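Local coordinates for putative fructosamine-3-kinase (Thermobifida fusca YX, PDB 3F7W), which probably acts as a kinase of the fructosamine kinase family, transferring phosphate to sugar-modified amines as its relatives do, at residues Pro142-Tyr145 and Ala146-Ile150; His261-Leu264 and Val265-Cys268; Gly166-Arg169 and Leu170-Val174; Ala253-Pro256 and Leu257-His261. All blocks are in the same frame, centred on the assembly; numbering follows the deposited sequence.

Contact 1: Pro142-Tyr145 and Ala146-Ile150; sequences PEFY and AEQRI
This is a local i to i+5 contact within helix 141-159, Phe144 meeting Arg149 and Tyr145 meeting Ile150 where the turns widen from alpha to pi geometry over 146-150. Ala146 N, Glu147 N and Gln148 N bond regularly to the carbonyls four residues back, Ala146 N to Pro142 O at 3.0 Å. Tyr145 O likewise accepts from Arg149 N at 2.9 Å, but Phe144 O and Tyr145 O each take a second, weak i+5 bond, from Arg149 N and Ile150 N. Phe144 CZ points onto the face of the Arg149 guanidinium, over its centre and 3.5 Å from Arg149 CZ, with the two planes 59° apart. A bend at chi2 (-68°) folds the arginine chain back to that ring. Arg149 NH1 also reaches Gln148 O at 3.0 Å, nearly in the guanidinium plane, and bonds to Asp134 O. Gln148 NE2 comes to the ring edge of Phe144, 3.5 Å from CD1, while donating to Thr136 O. Toward helix 251-270, Ile150 lies over one face of the Tyr145 ring, with CG1 4.0 Å from the centroid in a CH-pi contact. Tyr145 OH continues to Leu257 O and His261 N on that helix. Carbonyls shared between an i+4 and a weak i+5 amide are characteristic of a pi-bulge in an otherwise alpha-helical segment.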
# COMPACT_ATOMS: atom_id res chain seq x y z
N PRO A 142 -11.54 -0.56 15.19
CA PRO A 142 -10.59 -0.84 16.28
C PRO A 142 -10.21 -2.31 16.40
O PRO A 142 -9.03 -2.63 16.56
CB PRO A 142 -11.33 -0.35 17.55
CG PRO A 142 -12.29 0.67 17.03
CD PRO A 142 -12.74 0.13 15.69
N GLU A 143 -11.19 -3.19 16.29
CA GLU A 143 -10.93 -4.63 16.34
C GLU A 143 -10.09 -5.12 15.15
O GLU A 143 -9.16 -5.91 15.30
CB GLU A 143 -12.25 -5.40 16.38
CG GLU A 143 -13.03 -5.27 17.69
CD GLU A 143 -13.65 -3.88 17.96
OE1 GLU A 143 -13.91 -3.08 17.01
OE2 GLU A 143 -13.90 -3.61 19.15
N PHE A 144 -10.47 -4.69 13.96
CA PHE A 144 -9.71 -4.99 12.78
C PHE A 144 -8.24 -4.54 12.91
O PHE A 144 -7.31 -5.30 12.63
CB PHE A 144 -10.39 -4.31 11.58
CG PHE A 144 -9.57 -4.30 10.34
CD1 PHE A 144 -9.40 -5.46 9.60
CD2 PHE A 144 -8.98 -3.12 9.90
CE1 PHE A 144 -8.64 -5.45 8.45
CE2 PHE A 144 -8.23 -3.11 8.73
CZ PHE A 144 -8.06 -4.27 8.02
N TYR A 145 -8.03 -3.30 13.35
CA TYR A 145 -6.69 -2.75 13.40
C TYR A 145 -5.84 -3.49 14.43
O TYR A 145 -4.75 -3.96 14.13
CB TYR A 145 -6.76 -1.27 13.73
CG TYR A 145 -5.47 -0.51 13.51
CD1 TYR A 145 -4.89 -0.46 12.25
CD2 TYR A 145 -4.86 0.18 14.55
CE1 TYR A 145 -3.71 0.28 12.03
CE2 TYR A 145 -3.69 0.92 14.34
CZ TYR A 145 -3.11 0.95 13.07
OH TYR A 145 -1.95 1.66 12.85
N ALA A 146 -6.37 -3.62 15.65
CA ALA A 146 -5.66 -4.31 16.73
C ALA A 146 -5.29 -5.74 16.33
O ALA A 146 -4.12 -6.12 16.36
CB ALA A 146 -6.46 -4.28 18.03
N GLU A 147 -6.28 -6.51 15.89
CA GLU A 147 -6.13 -7.96 15.75
C GLU A 147 -5.48 -8.37 14.42
O GLU A 147 -4.77 -9.39 14.36
CB GLU A 147 -7.49 -8.63 15.85
CG GLU A 147 -8.19 -8.39 17.19
CD GLU A 147 -9.64 -8.81 17.18
OE1 GLU A 147 -9.99 -9.72 16.43
OE2 GLU A 147 -10.45 -8.26 17.96
N GLN A 148 -5.72 -7.58 13.38
CA GLN A 148 -5.24 -7.88 12.02
C GLN A 148 -4.15 -6.95 11.46
O GLN A 148 -3.50 -7.31 10.47
CB GLN A 148 -6.44 -7.94 11.06
CG GLN A 148 -7.37 -9.09 11.47
CD GLN A 148 -8.67 -9.20 10.68
OE1 GLN A 148 -9.66 -9.62 11.26
NE2 GLN A 148 -8.66 -8.88 9.36
N ARG A 149 -3.96 -5.78 12.06
CA ARG A 149 -2.94 -4.84 11.58
C ARG A 149 -1.80 -4.55 12.57
O ARG A 149 -0.72 -4.12 12.15
CB ARG A 149 -3.59 -3.54 11.09
CG ARG A 149 -4.49 -3.71 9.81
CD ARG A 149 -3.66 -4.06 8.59
NE ARG A 149 -4.43 -4.34 7.40
CZ ARG A 149 -4.96 -5.53 7.10
NH1 ARG A 149 -4.85 -6.56 7.94
NH2 ARG A 149 -5.63 -5.69 5.97
N ILE A 150 -2.03 -4.80 13.87
CA ILE A 150 -1.03 -4.51 14.90
C ILE A 150 -0.47 -5.78 15.52
O ILE A 150 0.74 -6.02 15.45
CB ILE A 150 -1.58 -3.57 16.01
CG1 ILE A 150 -2.02 -2.22 15.42
CG2 ILE A 150 -0.50 -3.34 17.12
CD1 ILE A 150 -0.90 -1.45 14.71

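Contact 2: His261-Leu264 and Val265-Cys268; sequences HPLL and VHVC
His261 and Val265 stand side by side on one flank of helix 251-270, and Pro262 and His266 form a second pair one residue further along. The tight part is the backbone carbonyl of Pro262 under the imidazole of His266. With chi1 at -57° the histidine CG sits beside the backbone N and the ring face is brought onto Pro262 O, which lies 2.9 Å from His266 CD2. The same oxygen accepts the backbone bond from His266 N at 3.0 Å. On this same partly exposed flank the side chains themselves meet loosely, Pro262 CB staying 3.9 Å from His266 NE2; Met225 of helix 219-229 touches both residues. On the His261 flank, Val265 CG2, the methyl beside its backbone N, comes within 3.6 Å of His261 CE1, and the main chain is joined by Val265 N to His261 O at 3.1 Å. Pro262 has no N-H to give to the preceding turn, which leaves a kink at this point, while His261 ND1 is engaged by Arg149 O. Main-chain bonds thus carry the contact, and Pro262 O, already bonded to His266 N, also faces the imidazole.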
# COMPACT_ATOMS: atom_id res chain seq x y z
N HIS A 261 0.88 0.51 12.36
CA HIS A 261 0.88 -0.69 11.51
C HIS A 261 2.12 -0.70 10.59
O HIS A 261 2.90 -1.64 10.64
CB HIS A 261 -0.42 -0.82 10.69
CG HIS A 261 -0.31 -1.77 9.55
ND1 HIS A 261 -0.13 -3.13 9.73
CD2 HIS A 261 -0.32 -1.56 8.21
CE1 HIS A 261 -0.04 -3.71 8.54
NE2 HIS A 261 -0.15 -2.78 7.60
N PRO A 262 2.29 0.34 9.73
CA PRO A 262 3.47 0.31 8.85
C PRO A 262 4.76 0.25 9.60
O PRO A 262 5.69 -0.40 9.14
CB PRO A 262 3.38 1.63 8.06
CG PRO A 262 2.42 2.47 8.79
CD PRO A 262 1.46 1.51 9.45
N LEU A 263 4.85 0.93 10.75
CA LEU A 263 6.11 0.89 11.50
C LEU A 263 6.46 -0.50 12.05
O LEU A 263 7.65 -0.91 12.04
CB LEU A 263 6.14 1.95 12.62
CG LEU A 263 6.35 3.38 12.07
CD1 LEU A 263 6.03 4.42 13.17
CD2 LEU A 263 7.80 3.58 11.46
N LEU A 264 5.46 -1.23 12.53
CA LEU A 264 5.65 -2.61 12.95
C LEU A 264 6.05 -3.54 11.79
O LEU A 264 6.90 -4.42 11.96
CB LEU A 264 4.40 -3.14 13.65
CG LEU A 264 4.20 -2.57 15.05
CD1 LEU A 264 2.74 -2.80 15.49
CD2 LEU A 264 5.19 -3.19 16.08
N VAL A 265 5.45 -3.33 10.63
CA VAL A 265 5.87 -4.07 9.44
C VAL A 265 7.33 -3.78 9.12
O VAL A 265 8.08 -4.70 8.81
CB VAL A 265 4.94 -3.77 8.24
CG1 VAL A 265 5.49 -4.42 6.94
CG2 VAL A 265 3.55 -4.30 8.54
N HIS A 266 7.75 -2.52 9.23
CA HIS A 266 9.14 -2.16 8.89
C HIS A 266 10.13 -2.82 9.86
O HIS A 266 11.19 -3.33 9.46
CB HIS A 266 9.31 -0.65 8.83
CG HIS A 266 8.38 0.01 7.86
ND1 HIS A 266 7.96 -0.62 6.71
CD2 HIS A 266 7.78 1.22 7.88
CE1 HIS A 266 7.11 0.16 6.07
NE2 HIS A 266 7.00 1.29 6.75
N VAL A 267 9.77 -2.83 11.14
CA VAL A 267 10.61 -3.45 12.15
C VAL A 267 10.70 -4.95 11.84
O VAL A 267 11.78 -5.54 11.88
CB VAL A 267 10.12 -3.18 13.58
CG1 VAL A 267 10.94 -4.03 14.60
CG2 VAL A 267 10.32 -1.71 13.91
N CYS A 268 9.57 -5.54 11.44
CA CYS A 268 9.59 -6.96 11.02
C CYS A 268 10.50 -7.25 9.85
O CYS A 268 11.27 -8.19 9.89
CB CYS A 268 8.19 -7.46 10.71
SG CYS A 268 7.19 -7.73 12.19

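Contact 3: Gly166-Arg169 and Leu170-Val174; sequences GDVR and LVEKV
Helix 165-176, a short alpha-helix in the helical part of this kinase-like fold, carries the contact along most of its length, with Val168 and Glu172 running alongside each other one turn apart. The aliphatic chain of Glu172, extended beyond CG (chi2 177°), passes over the preceding turn: CG is 3.2 Å from Val168 O, and the carboxylate carbon CD is 3.7 Å from Val168 CG1. That methyl is the branch of Val168 lying opposite its own backbone N (chi1 169°), which directs it toward the glutamate. The carboxylate does not end there, for Glu172 OE2 forms a salt bridge with Arg155 of helix 141-159, whose side chain also touches Val168. The side chains of Arg169 and Glu172 come no closer than CG to OE1, 4.0 Å; Arg169 NE stays 6.5 Å from Glu172 OE1, so their opposite charges do not make contact. Regular backbone bonds hold the turns, among them Leu170 N to Gly166 O at 2.9 Å and Glu172 N to Val168 O at 2.9 Å. The two exposed residues of the contact, Arg169 and Lys173, are joined through their main chains by Lys173 N to Arg169 O at 2.9 Å. Leu170 rests on Val279 and Ala282 of helix 275-286. Asp167 is held by Arg275 through a salt bridge and by the backbone N of Thr164. With Val171 buried against Ile150 and Leu154 of helix 141-159, and Arg169 and Lys173 exposed, the helix has the character of an amphipathic alpha-helix packed on its neighbours.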
# COMPACT_ATOMS: atom_id res chain seq x y z
N GLY A 166 9.09 -4.43 27.14
CA GLY A 166 8.63 -3.06 27.43
C GLY A 166 8.06 -2.36 26.21
O GLY A 166 7.05 -1.67 26.30
N ASP A 167 8.70 -2.55 25.06
CA ASP A 167 8.16 -2.08 23.77
C ASP A 167 6.78 -2.68 23.50
O ASP A 167 5.85 -1.97 23.16
CB ASP A 167 9.06 -2.49 22.61
CG ASP A 167 10.43 -1.85 22.64
OD1 ASP A 167 10.64 -0.81 23.33
OD2 ASP A 167 11.32 -2.41 21.97
N VAL A 168 6.67 -3.99 23.68
CA VAL A 168 5.40 -4.69 23.50
C VAL A 168 4.32 -4.17 24.44
O VAL A 168 3.20 -3.90 24.02
CB VAL A 168 5.57 -6.21 23.70
CG1 VAL A 168 4.19 -6.92 23.77
CG2 VAL A 168 6.44 -6.80 22.58
N ARG A 169 4.66 -4.00 25.71
CA ARG A 169 3.72 -3.43 26.67
C ARG A 169 3.27 -2.02 26.29
O ARG A 169 2.09 -1.68 26.44
CB ARG A 169 4.30 -3.47 28.07
CG ARG A 169 4.06 -4.82 28.75
CD ARG A 169 4.38 -4.79 30.26
NE ARG A 169 5.78 -4.45 30.53
CZ ARG A 169 6.81 -5.31 30.52
NH1 ARG A 169 6.63 -6.60 30.25
NH2 ARG A 169 8.03 -4.86 30.78
N LEU A 170 4.21 -1.21 25.77
CA LEU A 170 3.89 0.14 25.29
C LEU A 170 2.86 0.10 24.16
O LEU A 170 1.87 0.84 24.17
CB LEU A 170 5.16 0.88 24.84
CG LEU A 170 4.94 2.17 24.02
CD1 LEU A 170 4.05 3.18 24.79
CD2 LEU A 170 6.27 2.78 23.58
N VAL A 171 3.07 -0.78 23.18
CA VAL A 171 2.10 -0.87 22.08
C VAL A 171 0.77 -1.42 22.61
O VAL A 171 -0.30 -1.01 22.15
CB VAL A 171 2.64 -1.70 20.88
CG1 VAL A 171 1.53 -1.90 19.81
CG2 VAL A 171 3.85 -1.01 20.28
N GLU A 172 0.83 -2.32 23.57
CA GLU A 172 -0.40 -2.88 24.15
C GLU A 172 -1.22 -1.83 24.92
O GLU A 172 -2.44 -1.94 24.96
CB GLU A 172 -0.06 -4.07 25.06
CG GLU A 172 0.31 -5.30 24.26
CD GLU A 172 0.73 -6.48 25.11
OE1 GLU A 172 1.25 -6.28 26.23
OE2 GLU A 172 0.55 -7.62 24.64
N LYS A 173 -0.56 -0.84 25.51
CA LYS A 173 -1.24 0.32 26.11
C LYS A 173 -2.09 1.08 25.09
O LYS A 173 -3.22 1.48 25.38
CB LYS A 173 -0.24 1.29 26.75
CG LYS A 173 0.24 0.85 28.09
CD LYS A 173 1.20 1.86 28.72
CE LYS A 173 1.38 1.57 30.21
NZ LYS A 173 2.79 1.73 30.61
N VAL A 174 -1.55 1.27 23.88
CA VAL A 174 -2.29 1.95 22.85
C VAL A 174 -3.54 1.15 22.50
O VAL A 174 -4.63 1.71 22.39
CB VAL A 174 -1.43 2.17 21.57
CG1 VAL A 174 -2.27 2.83 20.46
CG2 VAL A 174 -0.20 3.01 21.90

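Contact 4: Ala253-Pro256 and Leu257-His261; sequences ARIP and LHQLH
The imidazole of His258 stands obliquely to the carbonyl of Arg254, with His258 CD2 3.4 Å from Arg254 O; around it, the rings of His218 and Trp141 meet it at inclined angles. The other flat group, the amide of Gln259, lies across Ile255: its NE2 comes 3.2 Å from Ile255 CG2, and CD follows at 3.6 Å from the same methyl. The glutamine chain is extended beyond CG (chi2 176°), which carries the amide over the isoleucine branch and on to Ala224 O, the acceptor of NE2. The backbone beneath is irregular. His258 N makes a weak bond to Arg254 O, and Gln259 N a weak one to Ile255 O. The stronger bond of Gln259 N is of i to i+3 type, to Pro256 O at 3.0 Å, and comes from well above the carbonyl plane, 69° out of it. At Leu257 the direct i to i+4 link is replaced by a water, which donates to Ala253 O at 2.8 Å and accepts from Leu257 N at 3.0 Å. Arg254 directs its guanidinium elsewhere, to a salt bridge with Glu220 of helix 219-229. Leu257 and Leu260 pack on Val174 of helix 165-176. Pro256 cannot bond back to the preceding turn, water carries the Ala253 to Leu257 link, and the direct bonds that remain are weak or of i+3 type.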
# COMPACT_ATOMS: atom_id res chain seq x y z
N ALA A 253 -4.03 14.81 14.97
CA ALA A 253 -3.63 14.18 16.22
C ALA A 253 -3.59 12.65 16.13
O ALA A 253 -2.84 11.99 16.87
CB ALA A 253 -4.56 14.61 17.37
N ARG A 254 -4.43 12.09 15.25
CA ARG A 254 -4.48 10.63 15.03
C ARG A 254 -3.43 10.07 14.06
O ARG A 254 -3.36 8.86 13.87
CB ARG A 254 -5.87 10.22 14.56
CG ARG A 254 -6.96 10.40 15.60
CD ARG A 254 -8.29 9.78 15.15
NE ARG A 254 -8.80 10.42 13.92
CZ ARG A 254 -9.57 11.49 13.89
NH1 ARG A 254 -9.97 12.10 15.02
NH2 ARG A 254 -9.96 11.99 12.73
N ILE A 255 -2.62 10.92 13.44
CA ILE A 255 -1.60 10.44 12.51
C ILE A 255 -0.68 9.37 13.10
O ILE A 255 -0.52 8.33 12.49
CB ILE A 255 -0.82 11.60 11.84
CG1 ILE A 255 -1.77 12.40 10.91
CG2 ILE A 255 0.41 11.05 11.06
CD1 ILE A 255 -1.19 13.65 10.35
N PRO A 256 -0.08 9.58 14.29
CA PRO A 256 0.73 8.48 14.85
C PRO A 256 0.02 7.11 15.00
O PRO A 256 0.64 6.05 14.73
CB PRO A 256 1.17 9.01 16.23
CG PRO A 256 1.07 10.49 16.11
CD PRO A 256 -0.01 10.79 15.12
N LEU A 257 -1.23 7.13 15.46
CA LEU A 257 -2.01 5.91 15.63
C LEU A 257 -1.99 5.10 14.36
O LEU A 257 -1.72 3.90 14.37
CB LEU A 257 -3.46 6.24 16.02
CG LEU A 257 -4.44 5.07 16.13
CD1 LEU A 257 -4.05 4.14 17.25
CD2 LEU A 257 -5.88 5.61 16.31
N HIS A 258 -2.26 5.79 13.25
CA HIS A 258 -2.32 5.14 11.94
C HIS A 258 -0.98 4.74 11.33
O HIS A 258 -0.95 4.02 10.33
CB HIS A 258 -3.08 6.02 10.95
CG HIS A 258 -4.54 6.10 11.25
ND1 HIS A 258 -5.39 5.05 11.01
CD2 HIS A 258 -5.29 7.09 11.78
CE1 HIS A 258 -6.61 5.39 11.38
NE2 HIS A 258 -6.58 6.62 11.86
N GLN A 259 0.11 5.23 11.93
CA GLN A 259 1.46 4.89 11.53
C GLN A 259 2.01 3.66 12.25
O GLN A 259 3.07 3.15 11.89
CB GLN A 259 2.39 6.09 11.75
CG GLN A 259 2.09 7.25 10.80
CD GLN A 259 2.90 8.51 11.04
OE1 GLN A 259 3.41 8.74 12.14
NE2 GLN A 259 2.97 9.37 10.02
N LEU A 260 1.29 3.17 13.25
CA LEU A 260 1.79 2.03 14.03
C LEU A 260 1.88 0.75 13.20
O LEU A 260 2.87 0.03 13.28
CB LEU A 260 0.95 1.82 15.29
CG LEU A 260 1.04 2.96 16.32
CD1 LEU A 260 0.11 2.68 17.51
CD2 LEU A 260 2.47 3.22 16.79
N HIS A 261 0.88 0.51 12.36
CA HIS A 261 0.88 -0.69 11.51
C HIS A 261 2.12 -0.70 10.59
O HIS A 261 2.90 -1.64 10.64
CB HIS A 261 -0.42 -0.82 10.69
CG HIS A 261 -0.31 -1.77 9.55
ND1 HIS A 261 -0.13 -3.13 9.73
CD2 HIS A 261 -0.32 -1.56 8.21
CE1 HIS A 261 -0.04 -3.71 8.54
NE2 HIS A 261 -0.15 -2.78 7.60
O HOH W 1 -2.18 9.33 17.27

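How the contacts relate
Along the chain, contact 1 comes first on helix 141-159, contact 3 follows on helix 165-176, and contacts 4 and 2 lie in succession on helix 251-270, sharing His261. Each is local to one helix, so none closes a long loop and none nests within or crosses another. What unites them is the packing of the three helices. Contact 1 reaches helix 251-270 through both Tyr145 OH and the carbonyl of Arg149, and Ile150 touches Val171 of contact 3 as well as Leu264 of contact 2. Val174 of contact 3 packs on Leu257 and Leu260 of contact 4, whereas contacts 2 and 3 do not touch.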